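Local coordinates for protein tRNA dimethylallyltransferase (Bacillus halodurans, PDB 3EXA) that probably transfers a dimethylallyl group from dimethylallyl diphosphate onto adenine 37 of tRNAs that read codons beginning with uridine, at residues 142-145 with 150-153. Numbering follows the deposited sequence.
Sequences KLSK and AAAA
Leu-143 and Ser-144 on helix 136-144 meet the methyl of Ala-151 in the short helix 148-151. The methyl points toward the first helix and rests against two neighbours: its CB is 3.5 Å from CD1 of Leu-143 and, at a like distance, meets the backbone CA of Ser-144. Leu-143 sends its branch across with CG extended opposite its own backbone N (chi1 -178°), which brings CD1 forward against the Ala-151 backbone as well as its methyl. That approach is tight, CD1 lying 3.4 Å from CA of Ala-151 and as near to its N. CD1 of Leu-143 also reaches CB of Ala-150, more loosely, at 4.3 Å, so one leucine branch spans the two alanines. Ser-144 adds CB at 3.7 Å and OG at 3.8 Å from the Ala-151 CB, the hydroxyl making only van der Waals contact with that methyl. The small alanine side chain lets the backbones draw close, with CA of Ser-144 and CA of Ala-151 4.9 Å apart. Leu-143 also packs on Leu-166 and Ile-169, so this one side chain touches helix 148-151 and helix 159-171, while His-140 makes a weak hydrogen bond to the Ala-151 carbonyl. The contact is apolar packing of two consecutive helices joined by a short connection, within the small helical lobe set apart from the P-loop-type nucleotide-binding core.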
ATOM      1  N   LYS A 142     -11.667  13.404 -15.799  1.00 34.73           N
ATOM      2  CA  LYS A 142     -11.885  13.156 -14.376  1.00 29.94           C
ATOM      3  C   LYS A 142     -10.674  13.609 -13.573  1.00 33.14           C
ATOM      4  O   LYS A 142     -10.804  14.270 -12.543  1.00 34.27           O
ATOM      5  CB  LYS A 142     -12.133  11.666 -14.115  1.00 26.78           C
ATOM      6  CG  LYS A 142     -12.237  11.314 -12.626  1.00 33.26           C
ATOM      7  CD  LYS A 142     -12.436   9.815 -12.402  1.00 34.45           C
ATOM      8  CE  LYS A 142     -13.858   9.357 -12.743  1.00 37.98           C
ATOM      9  NZ  LYS A 142     -14.896   9.850 -11.771  1.00 35.74           N
ATOM     10  N   LEU A 143      -9.491  13.249 -14.052  1.00 33.28           N
ATOM     11  CA  LEU A 143      -8.262  13.610 -13.372  1.00 31.63           C
ATOM     12  C   LEU A 143      -7.956  15.097 -13.557  1.00 33.70           C
ATOM     13  O   LEU A 143      -7.435  15.745 -12.652  1.00 29.09           O
ATOM     14  CB  LEU A 143      -7.128  12.727 -13.904  1.00 32.49           C
ATOM     15  CG  LEU A 143      -5.712  12.847 -13.343  1.00 35.77           C
ATOM     16  CD1 LEU A 143      -4.957  13.914 -14.105  1.00 38.08           C
ATOM     17  CD2 LEU A 143      -5.761  13.146 -11.853  1.00 32.56           C
ATOM     18  N   SER A 144      -8.314  15.630 -14.724  1.00 34.97           N
ATOM     19  CA  SER A 144      -8.089  17.040 -15.071  1.00 33.56           C
ATOM     20  C   SER A 144      -8.879  17.988 -14.157  1.00 33.03           C
ATOM     21  O   SER A 144      -8.467  19.124 -13.910  1.00 31.84           O
ATOM     22  CB  SER A 144      -8.484  17.271 -16.543  1.00 34.06           C
ATOM     23  OG  SER A 144      -8.051  18.526 -17.032  1.00 35.74           O
ATOM     24  N   LYS A 145     -10.017  17.513 -13.658  1.00 33.53           N
ATOM     25  CA  LYS A 145     -10.859  18.305 -12.772  1.00 37.93           C
ATOM     26  C   LYS A 145     -10.372  18.218 -11.320  1.00 45.74           C
ATOM     27  O   LYS A 145     -10.770  19.021 -10.472  1.00 44.87           O
ATOM     28  CB  LYS A 145     -12.312  17.818 -12.847  1.00 29.72           C
ATOM     29  CG  LYS A 145     -13.261  18.542 -11.903  1.00 28.94           C
ATOM     30  CD  LYS A 145     -14.493  17.717 -11.611  1.00 40.97           C
ATOM     31  CE  LYS A 145     -15.272  18.281 -10.424  1.00 47.26           C
ATOM     32  NZ  LYS A 145     -16.336  17.331  -9.943  1.00 43.62           N
ATOM     33  N   ALA A 150      -1.250  17.715 -13.609  1.00 52.55           N
ATOM     34  CA  ALA A 150      -0.834  16.346 -13.896  1.00 48.83           C
ATOM     35  C   ALA A 150      -1.491  15.869 -15.184  1.00 49.61           C
ATOM     36  O   ALA A 150      -0.857  15.209 -16.013  1.00 49.79           O
ATOM     37  CB  ALA A 150      -1.218  15.432 -12.740  1.00 42.55           C
ATOM     38  N   ALA A 151      -2.766  16.212 -15.342  1.00 48.05           N
ATOM     39  CA  ALA A 151      -3.533  15.837 -16.526  1.00 49.23           C
ATOM     40  C   ALA A 151      -2.822  16.274 -17.800  1.00 46.82           C
ATOM     41  O   ALA A 151      -2.470  15.447 -18.638  1.00 44.77           O
ATOM     42  CB  ALA A 151      -4.925  16.464 -16.465  1.00 52.06           C
ATOM     43  N   ALA A 152      -2.610  17.579 -17.941  1.00 47.67           N
ATOM     44  CA  ALA A 152      -1.942  18.123 -19.118  1.00 47.29           C
ATOM     45  C   ALA A 152      -0.558  17.517 -19.300  1.00 48.02           C
ATOM     46  O   ALA A 152       0.098  17.746 -20.314  1.00 48.31           O
ATOM     47  CB  ALA A 152      -1.830  19.633 -19.002  1.00 46.04           C
ATOM     48  N   ALA A 153      -0.122  16.741 -18.313  1.00 45.43           N
ATOM     49  CA  ALA A 153       1.188  16.116 -18.358  1.00 45.04           C
ATOM     50  C   ALA A 153       1.151  14.679 -18.866  1.00 45.78           C
ATOM     51  O   ALA A 153       2.192  14.033 -18.993  1.00 50.75           O
ATOM     52  CB  ALA A 153       1.814  16.161 -16.976  1.00 44.41           C
TER